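Local coordinates for AAEL008620-PA odorant-binding protein (Aedes aegypti, PDB 5V13) that specifically binds juvenile hormone in mosquito hemolymph, as a secreted member of the odorant-binding protein family, at residues W181-S186 / V257-N262; A221-A226 / A251-A256; G115-N120 / F126-T131; L74-P77 / F82-E85; F269-K274 / S280-A285. All coordinates share one frame; numbering follows the deposited sequence.

In the fold
The contacts spread over a mainly helical chain. Interactions 1 and 2 share helix 251-264 and lie far from the hormone. Interaction 1 is partly buried, with an ion pair beside an apolar patch. Interaction 2 is a surface contact made by a lysine chain. Interactions 3 and 4 touch each other and lie on the opposite side of the chain's centre from 1 and 2. Interaction 4, a buried hairpin, combines an aromatic stack, a backbone hydrogen bond and salt bridges. Interactions 3 and 5 are partly buried and mainly apolar. Their centres are about 31 Å apart, yet both reach JH3, one at its epoxide and the other at its ester.

Interaction 1. Residues W181-S186 / V257-N262; sequences WNEDNS and VIRDRN
Glu183 and Arg259 make the ionic part of this contact. Arg259 NH1 donates to Glu183 OE1 at 2.8 Å, with an N-H...O angle of 159°. The bond uses the syn lone pair of OE1. It lies close to the guanidinium plane, so the arginine meets the oxygen with its edge. The two flat groups are not coplanar, since carboxylate and guanidinium are turned 73° apart. One nitrogen and one oxygen therefore carry the bond, not a paired set. The arginine chain bends at chi3 (75°), which brings NH1 back to the carboxylate. Glu183 is poorly ordered, so the details of its carboxylate are less certain. NH1 has a second partner, the backbone O of Asp178 of the second subunit. Asn262 bonds to the side chain of that same Asp178.

The apolar part lies beside the ion pair. The six-membered end of the Trp181 indole meets the CG2 methyl of Ile258, with CH2 3.8 Å away. The methyl comes to the ring obliquely. The indole has CG anti to the backbone N (chi1 -173°), and its far end points to the helix. Glu183 N lies over one face of the ring, offset toward the rim. Phe192 and Pro188 also pack on Trp181 from the chain that follows.

The contact ties the loop between helices 169-177 and 190-199 to helix 251-264. It is loop-on-helix packing, with a buried apolar pair and a partly exposed ion pair, set where a second subunit adjoins.

Interaction 2. Residues A221-A226 / A251-A256; sequences AGKGAA and ADSLVA
The backbones come nearest at Lys223 and Ser253, whose CA atoms are 6.5 Å apart; here the chain has just left helix 211-220 through a Schellman motif with Gly222 at positive phi (81°). Lys223 spans the gap with its aliphatic chain. Its CD methylene lies 3.7 Å from Ser253 OG, a van der Waals touch. One methylene further on, CE meets the CB methyl of Ala256 at 4.0 Å. Ser253 and Ala256 are three residues apart on the helix, so both face the loop and the lysine runs along them. A bend at chi2 (-65°) turns the chain from its root toward Ala256. Lys223 CG also packs on Val257, and the side chain touches Tyr218. The contact is thus made by methylenes, and the ammonium group plays no part in it.

Ala221 adds to the packing on helix 251-264 through Val257 and Asp260. Leu254 points away from the loop and packs on Tyr243 and Leu246 of helix 239-247. A surface contact results. It sets the glycine-terminated end of helix 211-220 against the first turns of helix 251-264, a helix C-cap packed on a neighbouring helix.

Interaction 3. Residues G115-N120 / F126-T131; sequences GVLADN and FNKYAT. With JH3 (methyl (2E,6E)-9-[(2R)-3,3-dimethyloxiran-2-yl]-3,7-dimethylnona-2,6-dienoate), chain E.
This contact belongs to the loop that leads into helix 122-135, where Leu117 and Gly115 fold back on Lys128 while the next helix residue, Tyr129, serves the hormone pocket. The CD1 methyl of Leu117 meets Lys128 CG at 4.0 Å, methyl against methylene. Lys128 bends at both chi2 (52°) and chi3 (103°), which carries its outer part along the loop. Its CE then comes within 4.2 Å of Gly115 O. The ammonium NZ is held by the backbone O of Ala114, just before the loop segment. Gly115 has a positive phi (122°), an angle that glycine takes up easily. Phe82 also packs on Lys128.

Tyr129 leaves the helix in another direction and makes no contact with the loop. Its OH donates to the epoxide oxygen O3 of JH3 at 2.7 Å. That oxygen sits at the edge of the phenol ring, near its plane. The epoxide carbon CB is 3.6 Å from the same OH. The ring itself is packed against Phe82 and Tyr133, which should limit its movement. Tyr129 thus gives the epoxide end of an otherwise largely apolar ligand a polar partner. Adjacent residues divide the work: Lys128 closes loop on helix, and Tyr129 lines the juvenile hormone pocket of this PBP/GOBP-family region.

Interaction 4. Residues L74-P77 / F82-E85; sequences LYDP and FRPE
Tyr75 sets the edge of its ring over the centre of one face of Phe82. The leading atom is Tyr75 CD1, which comes 3.7 Å from Phe82 CD2. The ring planes stand at 68° and the centroids are 5.0 Å apart, a T-shaped stack. Tyr75 and Phe82 are an antiparallel non-hydrogen-bonded pair, so both side chains leave the same face of the hairpin. The OH of Tyr75 bonds to Asn120 OD1.

One residue along, Arg83 N donates to Leu74 O at 3.0 Å. Phe82 CA approaches the same oxygen at 3.5 Å in a CA-H...O contact.

The polar side centres on Arg83, at the N-cap position of helix 84-94. Its NE and NH2 both bond to Glu85 OE1, at 2.8 and 3.3 Å, close to the guanidinium plane. NH1 reaches Asp76 OD2 at 3.4 Å, a weak bond within a salt bridge. The other carboxylate oxygen, Asp76 OD1, accepts from Lys78 N. Arg83 thus joins acids of both segments in one ionic network.

The side chain of Leu74 lies about 4 Å from JH3. The whole is a short beta hairpin, the one small sheet of this mainly helical chain, leading straight into a helix beside the pocket.

Interaction 5. Residues F269-K274 / S280-A285; sequences FDLSSK and SAVDFA. With JH3 (methyl (2E,6E)-9-[(2R)-3,3-dimethyloxiran-2-yl]-3,7-dimethylnona-2,6-dienoate), chain E.
Asp270 OD1 is gripped twice by Ser272, by OG at 2.8 Å and by the backbone N at 2.9 Å. Both donors come from the same face of the carboxylate plane. The bond from N is tilted well above that plane; the one from OG lies on the syn side. This is an Asx turn. It sits within a type I beta turn from Asp270 to Ser273, which Ser273 N closes on Asp270 O. Leu271 is the second residue of this turn.

Val282 carries the contact from the helix side. Its CG2 methyl touches Leu271 O at 3.5 Å. The same methyl meets Phe269 CE2 at 3.9 Å, at the ring edge and near the ring plane. Leu271 CD1 covers one face of that ring, offset toward the rim. Phe269 places CG between its backbone N and carbonyl carbon (chi1 79°), the crowded position, and this turns the ring in toward Val282 and the ligand.

The ligand comes to the ring obliquely. Phe269 CE1 is 3.6 Å from the ester methyl CM of JH3. Ala281 CB comes 3.9 Å from the ester carbonyl oxygen O2. These are van der Waals contacts. Trp278, also of the pocket, meets the Phe269 ring with its own. The loop 269-274 and helix 278-286 thus form a wall of the hormone pocket at its ester end.

Interaction 1. Residues W181-S186 / V257-N262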
# COMPACT_ATOMS: atom_id res chain seq x y z
N TRP B 181 20.01 7.84 1.21
CA TRP B 181 21.16 7.58 2.08
C TRP B 181 22.03 6.50 1.45
O TRP B 181 21.58 5.37 1.24
CB TRP B 181 20.70 7.17 3.48
CG TRP B 181 21.81 7.06 4.48
CD1 TRP B 181 22.81 7.97 4.72
CD2 TRP B 181 22.03 5.98 5.40
NE1 TRP B 181 23.63 7.52 5.72
CE2 TRP B 181 23.17 6.30 6.15
CE3 TRP B 181 21.36 4.78 5.65
CZ2 TRP B 181 23.67 5.45 7.14
CZ3 TRP B 181 21.86 3.94 6.63
CH2 TRP B 181 23.00 4.28 7.37
N ASN B 182 23.28 6.85 1.16
CA ASN B 182 24.19 5.95 0.47
C ASN B 182 25.07 5.15 1.41
O ASN B 182 26.02 4.51 0.95
CB ASN B 182 25.05 6.74 -0.51
CG ASN B 182 24.25 7.28 -1.68
OD1 ASN B 182 23.36 6.60 -2.19
ND2 ASN B 182 24.54 8.50 -2.09
N GLU B 183 24.77 5.15 2.71
CA GLU B 183 25.57 4.43 3.71
C GLU B 183 27.04 4.81 3.55
O GLU B 183 27.94 3.96 3.54
CB GLU B 183 25.34 2.93 3.60
CG GLU B 183 23.86 2.56 3.56
CD GLU B 183 23.60 1.10 3.24
OE1 GLU B 183 22.81 0.47 3.97
OE2 GLU B 183 24.17 0.59 2.25
N ASP B 184 27.28 6.12 3.43
CA ASP B 184 28.50 6.69 2.90
C ASP B 184 29.16 7.61 3.92
O ASP B 184 28.90 7.49 5.13
CB ASP B 184 28.18 7.45 1.61
CG ASP B 184 29.40 7.75 0.77
OD1 ASP B 184 30.50 7.27 1.12
OD2 ASP B 184 29.26 8.47 -0.24
N ASN B 185 30.00 8.54 3.46
CA ASN B 185 30.63 9.53 4.32
C ASN B 185 29.74 10.73 4.59
O ASN B 185 30.01 11.48 5.53
CB ASN B 185 31.94 10.02 3.71
CG ASN B 185 33.07 9.03 3.86
OD1 ASN B 185 33.12 8.26 4.82
ND2 ASN B 185 34.01 9.05 2.91
N SER B 186 28.71 10.94 3.78
CA SER B 186 27.91 12.15 3.89
C SER B 186 27.24 12.24 5.26
O SER B 186 27.11 11.25 5.98
CB SER B 186 26.86 12.20 2.78
OG SER B 186 26.14 10.99 2.74
N VAL B 257 25.65 -1.40 12.34
CA VAL B 257 24.57 -1.61 13.29
C VAL B 257 23.24 -1.16 12.71
O VAL B 257 22.23 -1.87 12.82
CB VAL B 257 24.87 -0.90 14.63
CG1 VAL B 257 23.65 -0.99 15.55
CG2 VAL B 257 26.11 -1.49 15.31
N ILE B 258 23.21 0.03 12.09
CA ILE B 258 21.98 0.53 11.50
C ILE B 258 21.46 -0.44 10.44
O ILE B 258 20.25 -0.72 10.37
CB ILE B 258 22.20 1.94 10.91
CG1 ILE B 258 22.44 2.95 12.04
CG2 ILE B 258 21.03 2.36 10.02
CD1 ILE B 258 22.77 4.37 11.57
N ARG B 259 22.35 -0.97 9.61
CA ARG B 259 21.95 -1.92 8.58
C ARG B 259 21.38 -3.19 9.20
O ARG B 259 20.35 -3.70 8.76
CB ARG B 259 23.14 -2.27 7.68
CG ARG B 259 23.21 -1.47 6.39
CD ARG B 259 24.17 -2.11 5.35
NE ARG B 259 23.60 -3.29 4.70
CZ ARG B 259 22.81 -3.27 3.62
NH1 ARG B 259 22.48 -2.11 3.05
NH2 ARG B 259 22.35 -4.40 3.11
N ASP B 260 22.04 -3.70 10.24
CA ASP B 260 21.60 -4.93 10.90
C ASP B 260 20.22 -4.76 11.53
O ASP B 260 19.34 -5.60 11.34
CB ASP B 260 22.63 -5.34 11.95
CG ASP B 260 22.35 -6.72 12.52
OD1 ASP B 260 22.54 -7.69 11.77
OD2 ASP B 260 21.94 -6.82 13.69
N ARG B 261 20.03 -3.67 12.30
CA ARG B 261 18.71 -3.42 12.89
C ARG B 261 17.67 -3.19 11.81
O ARG B 261 16.54 -3.68 11.92
CB ARG B 261 18.77 -2.21 13.85
CG ARG B 261 17.43 -1.79 14.48
CD ARG B 261 16.76 -2.95 15.26
NE ARG B 261 15.39 -2.64 15.66
CZ ARG B 261 15.06 -1.88 16.70
NH1 ARG B 261 16.01 -1.33 17.44
NH2 ARG B 261 13.78 -1.64 16.99
N ASN B 262 18.03 -2.43 10.77
CA ASN B 262 17.09 -2.09 9.71
C ASN B 262 16.42 -3.32 9.14
O ASN B 262 15.21 -3.32 8.91
CB ASN B 262 17.81 -1.33 8.59
CG ASN B 262 16.84 -0.71 7.60
OD1 ASN B 262 15.81 -0.15 7.99
ND2 ASN B 262 17.16 -0.81 6.33

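Interaction 2. Residues A221-A226 / A251-A256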
# COMPACT_ATOMS: atom_id res chain seq x y z
N ALA B 221 24.66 -6.89 16.48
CA ALA B 221 25.44 -6.74 15.26
C ALA B 221 26.89 -7.20 15.43
O ALA B 221 27.63 -7.21 14.44
CB ALA B 221 25.42 -5.29 14.79
N GLY B 222 27.30 -7.57 16.64
CA GLY B 222 28.68 -7.94 16.89
C GLY B 222 29.61 -6.77 17.09
O GLY B 222 30.83 -6.93 16.93
N LYS B 223 29.08 -5.59 17.44
CA LYS B 223 29.87 -4.38 17.62
C LYS B 223 29.85 -3.89 19.06
O LYS B 223 30.14 -2.71 19.30
CB LYS B 223 29.37 -3.28 16.68
CG LYS B 223 29.30 -3.68 15.23
CD LYS B 223 30.68 -3.97 14.67
CE LYS B 223 30.60 -4.47 13.25
NZ LYS B 223 31.93 -4.96 12.77
N GLY B 224 29.50 -4.74 20.01
CA GLY B 224 29.53 -4.35 21.40
C GLY B 224 30.92 -4.43 22.00
O GLY B 224 31.32 -5.48 22.50
N ALA B 225 31.66 -3.33 21.95
CA ALA B 225 33.03 -3.27 22.43
C ALA B 225 33.12 -2.37 23.66
O ALA B 225 32.21 -1.60 23.99
CB ALA B 225 33.98 -2.77 21.34
N ALA B 226 34.26 -2.48 24.36
CA ALA B 226 34.47 -1.68 25.57
C ALA B 226 34.59 -0.20 25.25
O ALA B 226 34.12 0.65 26.03
CB ALA B 226 35.70 -2.18 26.32
N ALA B 251 32.69 5.01 12.65
CA ALA B 251 31.69 5.26 11.61
C ALA B 251 31.26 3.96 10.92
O ALA B 251 30.06 3.73 10.71
CB ALA B 251 32.23 6.25 10.59
N ASP B 252 32.22 3.10 10.58
CA ASP B 252 31.87 1.84 9.93
C ASP B 252 31.01 0.97 10.84
O ASP B 252 30.05 0.33 10.37
CB ASP B 252 33.14 1.09 9.51
CG ASP B 252 33.87 1.77 8.35
OD1 ASP B 252 33.31 2.72 7.76
OD2 ASP B 252 35.00 1.34 8.04
N SER B 253 31.32 0.92 12.14
CA SER B 253 30.49 0.16 13.07
C SER B 253 29.07 0.71 13.11
O SER B 253 28.10 -0.06 13.12
CB SER B 253 31.09 0.16 14.47
OG SER B 253 32.28 -0.61 14.51
N LEU B 254 28.92 2.04 13.15
CA LEU B 254 27.58 2.62 13.19
C LEU B 254 26.77 2.25 11.95
O LEU B 254 25.59 1.92 12.05
CB LEU B 254 27.65 4.13 13.36
CG LEU B 254 26.31 4.87 13.31
CD1 LEU B 254 25.34 4.32 14.37
CD2 LEU B 254 26.53 6.38 13.48
N VAL B 255 27.39 2.31 10.77
CA VAL B 255 26.66 1.91 9.56
C VAL B 255 26.25 0.45 9.66
O VAL B 255 25.11 0.08 9.34
CB VAL B 255 27.50 2.18 8.30
CG1 VAL B 255 26.86 1.53 7.09
CG2 VAL B 255 27.62 3.68 8.05
N ALA B 256 27.16 -0.41 10.14
CA ALA B 256 26.86 -1.83 10.25
C ALA B 256 25.68 -2.08 11.18
O ALA B 256 24.79 -2.88 10.87
CB ALA B 256 28.10 -2.59 10.74

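Interaction 3. Residues G115-N120 / F126-T131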
# COMPACT_ATOMS: atom_id res chain seq x y z
N GLY B 115 -7.98 8.47 38.46
CA GLY B 115 -7.39 8.23 39.76
C GLY B 115 -5.90 7.97 39.69
O GLY B 115 -5.43 7.21 38.84
N VAL B 116 -5.15 8.60 40.58
CA VAL B 116 -3.71 8.36 40.68
C VAL B 116 -3.49 7.13 41.54
O VAL B 116 -4.08 6.99 42.61
CB VAL B 116 -2.99 9.59 41.26
CG1 VAL B 116 -1.50 9.33 41.43
CG2 VAL B 116 -3.22 10.80 40.35
N LEU B 117 -2.66 6.21 41.05
CA LEU B 117 -2.45 4.93 41.71
C LEU B 117 -1.41 5.07 42.82
O LEU B 117 -0.55 5.96 42.78
CB LEU B 117 -2.00 3.87 40.69
CG LEU B 117 -3.02 3.35 39.66
CD1 LEU B 117 -3.69 4.44 38.83
CD2 LEU B 117 -2.36 2.35 38.73
N ALA B 118 -1.48 4.19 43.83
CA ALA B 118 -0.53 4.28 44.93
C ALA B 118 0.88 3.90 44.49
O ALA B 118 1.85 4.40 45.06
CB ALA B 118 -0.97 3.41 46.11
N ASP B 119 1.00 3.02 43.49
CA ASP B 119 2.27 2.56 42.95
C ASP B 119 2.07 2.15 41.50
O ASP B 119 0.94 2.07 41.01
CB ASP B 119 2.84 1.39 43.77
CG ASP B 119 1.87 0.22 43.86
OD1 ASP B 119 1.48 -0.33 42.80
OD2 ASP B 119 1.50 -0.14 44.99
N ASN B 120 3.18 1.87 40.81
CA ASN B 120 3.19 1.43 39.42
C ASN B 120 3.30 -0.09 39.25
O ASN B 120 3.69 -0.55 38.18
CB ASN B 120 4.32 2.11 38.65
CG ASN B 120 4.02 3.55 38.30
OD1 ASN B 120 2.88 3.90 38.00
ND2 ASN B 120 5.04 4.40 38.32
N PHE B 126 -3.06 -3.23 36.23
CA PHE B 126 -4.05 -4.17 35.70
C PHE B 126 -5.40 -4.00 36.39
O PHE B 126 -6.44 -3.92 35.73
CB PHE B 126 -3.53 -5.61 35.86
CG PHE B 126 -4.46 -6.68 35.40
CD1 PHE B 126 -5.41 -7.22 36.26
CD2 PHE B 126 -4.35 -7.19 34.11
CE1 PHE B 126 -6.25 -8.24 35.82
CE2 PHE B 126 -5.20 -8.20 33.66
CZ PHE B 126 -6.14 -8.73 34.52
N ASN B 127 -5.41 -3.93 37.72
CA ASN B 127 -6.68 -3.80 38.43
C ASN B 127 -7.40 -2.50 38.10
O ASN B 127 -8.64 -2.47 38.02
CB ASN B 127 -6.45 -3.91 39.93
CG ASN B 127 -6.16 -5.32 40.33
OD1 ASN B 127 -6.39 -6.26 39.56
ND2 ASN B 127 -5.66 -5.51 41.54
N LYS B 128 -6.65 -1.41 37.90
CA LYS B 128 -7.29 -0.15 37.56
C LYS B 128 -7.91 -0.20 36.17
O LYS B 128 -8.98 0.38 35.94
CB LYS B 128 -6.26 0.99 37.68
CG LYS B 128 -6.75 2.37 37.21
CD LYS B 128 -8.07 2.76 37.89
CE LYS B 128 -7.88 3.77 39.01
NZ LYS B 128 -9.19 4.20 39.59
N TYR B 129 -7.30 -0.93 35.25
CA TYR B 129 -7.81 -1.06 33.88
C TYR B 129 -9.04 -1.97 33.79
O TYR B 129 -9.77 -1.90 32.79
CB TYR B 129 -6.68 -1.60 33.02
CG TYR B 129 -6.85 -1.55 31.51
CD1 TYR B 129 -7.22 -0.38 30.85
CD2 TYR B 129 -6.55 -2.67 30.74
CE1 TYR B 129 -7.33 -0.34 29.46
CE2 TYR B 129 -6.66 -2.64 29.37
CZ TYR B 129 -7.05 -1.48 28.73
OH TYR B 129 -7.14 -1.47 27.36
N ALA B 130 -9.27 -2.83 34.79
CA ALA B 130 -10.09 -4.02 34.59
C ALA B 130 -11.53 -3.68 34.19
O ALA B 130 -12.07 -4.27 33.24
CB ALA B 130 -10.06 -4.89 35.85
N THR B 131 -12.17 -2.74 34.90
CA THR B 131 -13.59 -2.46 34.65
C THR B 131 -13.79 -1.89 33.24
O THR B 131 -14.67 -2.33 32.49
CB THR B 131 -14.14 -1.49 35.70
OG1 THR B 131 -14.13 -2.11 36.99
CG2 THR B 131 -15.58 -1.10 35.36
C1 JH3 E . -0.41 -9.93 19.26
O2 JH3 E . -1.19 -10.01 18.33
O1 JH3 E . 0.97 -10.29 19.02
CM JH3 E . 1.36 -10.64 17.69
C2 JH3 E . -0.77 -9.47 20.62
C3 JH3 E . -1.98 -9.12 21.06
C3' JH3 E . -3.22 -9.13 20.21
C4 JH3 E . -2.06 -8.66 22.49
C5 JH3 E . -2.96 -7.43 22.57
C6 JH3 E . -2.69 -6.70 23.88
C7 JH3 E . -3.44 -6.88 24.97
C7' JH3 E . -4.59 -7.85 24.98
C8 JH3 E . -3.09 -6.08 26.22
C9 JH3 E . -4.21 -5.11 26.64
CA JH3 E . -4.69 -4.24 25.48
O3 JH3 E . -5.62 -3.21 25.89
CB JH3 E . -4.30 -2.77 25.57
CB' JH3 E . -4.09 -2.13 24.19
CC JH3 E . -3.53 -2.25 26.77

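Interaction 4. Residues L74-P77 / F82-E85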
# COMPACT_ATOMS: atom_id res chain seq x y z
N LEU B 74 -0.44 4.81 26.97
CA LEU B 74 -1.78 4.87 27.56
C LEU B 74 -1.73 4.95 29.07
O LEU B 74 -2.63 5.53 29.67
CB LEU B 74 -2.60 3.65 27.14
CG LEU B 74 -2.73 3.46 25.62
CD1 LEU B 74 -3.27 2.06 25.31
CD2 LEU B 74 -3.66 4.52 25.02
N TYR B 75 -0.73 4.33 29.68
CA TYR B 75 -0.46 4.46 31.11
C TYR B 75 0.80 5.29 31.30
O TYR B 75 1.83 5.01 30.68
CB TYR B 75 -0.29 3.10 31.78
CG TYR B 75 -0.13 3.27 33.28
CD1 TYR B 75 -1.22 3.58 34.07
CD2 TYR B 75 1.12 3.16 33.88
CE1 TYR B 75 -1.09 3.76 35.44
CE2 TYR B 75 1.26 3.33 35.26
CZ TYR B 75 0.16 3.63 36.03
OH TYR B 75 0.30 3.82 37.39
N ASP B 76 0.71 6.29 32.17
CA ASP B 76 1.77 7.25 32.45
C ASP B 76 2.39 6.93 33.80
O ASP B 76 1.79 7.23 34.85
CB ASP B 76 1.17 8.66 32.44
CG ASP B 76 2.21 9.76 32.64
OD1 ASP B 76 3.39 9.45 32.90
OD2 ASP B 76 1.83 10.94 32.50
N PRO B 77 3.58 6.32 33.86
CA PRO B 77 4.16 5.97 35.16
C PRO B 77 4.68 7.15 35.95
O PRO B 77 4.91 7.01 37.16
CB PRO B 77 5.30 5.01 34.79
CG PRO B 77 5.64 5.36 33.39
CD PRO B 77 4.36 5.77 32.74
N PHE B 82 -3.64 6.21 34.23
CA PHE B 82 -4.08 6.05 32.86
C PHE B 82 -4.51 7.39 32.29
O PHE B 82 -4.93 8.30 33.01
CB PHE B 82 -5.26 5.08 32.76
CG PHE B 82 -4.85 3.64 32.73
CD1 PHE B 82 -4.47 3.04 31.55
CD2 PHE B 82 -4.87 2.88 33.89
CE1 PHE B 82 -4.11 1.71 31.53
CE2 PHE B 82 -4.50 1.54 33.87
CZ PHE B 82 -4.13 0.96 32.70
N ARG B 83 -4.43 7.51 30.97
CA ARG B 83 -4.78 8.73 30.26
C ARG B 83 -6.07 8.45 29.49
O ARG B 83 -6.03 8.08 28.31
CB ARG B 83 -3.65 9.14 29.30
CG ARG B 83 -2.29 9.34 29.98
CD ARG B 83 -2.29 10.61 30.84
NE ARG B 83 -2.42 11.83 30.03
CZ ARG B 83 -1.48 12.77 29.93
NH1 ARG B 83 -0.34 12.65 30.59
NH2 ARG B 83 -1.69 13.83 29.17
N PRO B 84 -7.24 8.61 30.12
CA PRO B 84 -8.49 8.23 29.44
C PRO B 84 -8.69 8.96 28.12
O PRO B 84 -9.25 8.37 27.19
CB PRO B 84 -9.58 8.61 30.45
CG PRO B 84 -8.93 9.65 31.35
CD PRO B 84 -7.48 9.26 31.43
N GLU B 85 -8.26 10.22 28.02
CA GLU B 85 -8.47 10.99 26.81
C GLU B 85 -7.75 10.39 25.61
O GLU B 85 -8.16 10.62 24.46
CB GLU B 85 -8.03 12.45 27.03
CG GLU B 85 -6.52 12.70 26.97
CD GLU B 85 -5.76 12.30 28.25
OE1 GLU B 85 -4.53 12.52 28.28
OE2 GLU B 85 -6.37 11.79 29.21

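Interaction 5. Residues F269-K274 / S280-A285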
# COMPACT_ATOMS: atom_id res chain seq x y z
N PHE B 269 6.74 -9.77 13.42
CA PHE B 269 6.72 -11.23 13.48
C PHE B 269 6.23 -11.74 12.13
O PHE B 269 5.81 -10.97 11.26
CB PHE B 269 5.86 -11.76 14.63
CG PHE B 269 4.38 -11.73 14.37
CD1 PHE B 269 3.66 -10.56 14.48
CD2 PHE B 269 3.71 -12.90 14.06
CE1 PHE B 269 2.30 -10.54 14.26
CE2 PHE B 269 2.35 -12.90 13.83
CZ PHE B 269 1.64 -11.72 13.94
N ASP B 270 6.29 -13.06 11.95
CA ASP B 270 5.95 -13.68 10.67
C ASP B 270 4.46 -14.02 10.68
O ASP B 270 4.05 -14.97 11.35
CB ASP B 270 6.82 -14.91 10.45
CG ASP B 270 6.47 -15.68 9.17
OD1 ASP B 270 5.64 -15.21 8.36
OD2 ASP B 270 7.03 -16.77 9.01
N LEU B 271 3.66 -13.25 9.94
CA LEU B 271 2.21 -13.46 9.96
C LEU B 271 1.81 -14.81 9.38
O LEU B 271 0.64 -15.21 9.50
CB LEU B 271 1.49 -12.33 9.20
CG LEU B 271 0.93 -11.13 9.99
CD1 LEU B 271 2.02 -10.34 10.69
CD2 LEU B 271 0.12 -10.20 9.08
N SER B 272 2.74 -15.54 8.77
CA SER B 272 2.46 -16.88 8.26
C SER B 272 3.08 -17.96 9.12
O SER B 272 3.02 -19.14 8.75
CB SER B 272 2.95 -17.02 6.81
OG SER B 272 4.37 -17.06 6.75
N SER B 273 3.67 -17.60 10.27
CA SER B 273 4.27 -18.60 11.15
C SER B 273 3.21 -19.54 11.68
O SER B 273 2.08 -19.14 11.96
CB SER B 273 4.99 -17.92 12.32
OG SER B 273 5.37 -18.88 13.30
N LYS B 274 3.59 -20.81 11.82
CA LYS B 274 2.75 -21.82 12.45
C LYS B 274 3.20 -22.15 13.88
O LYS B 274 2.61 -23.02 14.51
CB LYS B 274 2.72 -23.08 11.59
CG LYS B 274 2.14 -22.83 10.18
CD LYS B 274 0.68 -22.39 10.25
CE LYS B 274 0.10 -22.14 8.86
NZ LYS B 274 -1.39 -21.98 8.88
N SER B 280 -1.87 -18.62 16.66
CA SER B 280 -3.14 -18.30 17.31
C SER B 280 -3.48 -16.83 17.15
O SER B 280 -4.66 -16.47 17.05
CB SER B 280 -3.09 -18.66 18.79
OG SER B 280 -3.23 -20.06 18.93
N ALA B 281 -2.47 -15.96 17.15
CA ALA B 281 -2.72 -14.53 17.04
C ALA B 281 -3.36 -14.19 15.70
O ALA B 281 -4.32 -13.42 15.63
CB ALA B 281 -1.41 -13.75 17.21
N VAL B 282 -2.82 -14.77 14.63
CA VAL B 282 -3.31 -14.48 13.29
C VAL B 282 -4.67 -15.11 13.07
O VAL B 282 -5.57 -14.49 12.50
CB VAL B 282 -2.28 -14.96 12.25
CG1 VAL B 282 -2.86 -14.88 10.85
CG2 VAL B 282 -1.02 -14.13 12.36
N ASP B 283 -4.84 -16.36 13.50
CA ASP B 283 -6.14 -17.02 13.37
C ASP B 283 -7.23 -16.25 14.09
O ASP B 283 -8.34 -16.10 13.57
CB ASP B 283 -6.06 -18.46 13.89
CG ASP B 283 -5.44 -19.41 12.89
OD1 ASP B 283 -4.90 -18.95 11.86
OD2 ASP B 283 -5.51 -20.64 13.12
N PHE B 284 -6.94 -15.75 15.30
CA PHE B 284 -7.95 -14.99 16.04
C PHE B 284 -8.28 -13.68 15.32
O PHE B 284 -9.45 -13.33 15.15
CB PHE B 284 -7.46 -14.69 17.46
CG PHE B 284 -8.44 -13.94 18.30
CD1 PHE B 284 -9.43 -14.62 18.99
CD2 PHE B 284 -8.38 -12.56 18.40
CE1 PHE B 284 -10.34 -13.94 19.77
CE2 PHE B 284 -9.29 -11.88 19.17
CZ PHE B 284 -10.27 -12.58 19.86
N ALA B 285 -7.25 -12.94 14.91
CA ALA B 285 -7.46 -11.64 14.30
C ALA B 285 -8.15 -11.75 12.94
O ALA B 285 -8.88 -10.84 12.54
CB ALA B 285 -6.13 -10.90 14.14
C1 JH3 E . -0.41 -9.93 19.26
O2 JH3 E . -1.19 -10.01 18.33
O1 JH3 E . 0.97 -10.29 19.02
CM JH3 E . 1.36 -10.64 17.69
C2 JH3 E . -0.77 -9.47 20.62
C3 JH3 E . -1.98 -9.12 21.06
C3' JH3 E . -3.22 -9.13 20.21
C4 JH3 E . -2.06 -8.66 22.49
C5 JH3 E . -2.96 -7.43 22.57
C6 JH3 E . -2.69 -6.70 23.88
C7 JH3 E . -3.44 -6.88 24.97
C7' JH3 E . -4.59 -7.85 24.98
C8 JH3 E . -3.09 -6.08 26.22
C9 JH3 E . -4.21 -5.11 26.64
CA JH3 E . -4.69 -4.24 25.48
O3 JH3 E . -5.62 -3.21 25.89
CB JH3 E . -4.30 -2.77 25.57
CB' JH3 E . -4.09 -2.13 24.19
CC JH3 E . -3.53 -2.25 26.77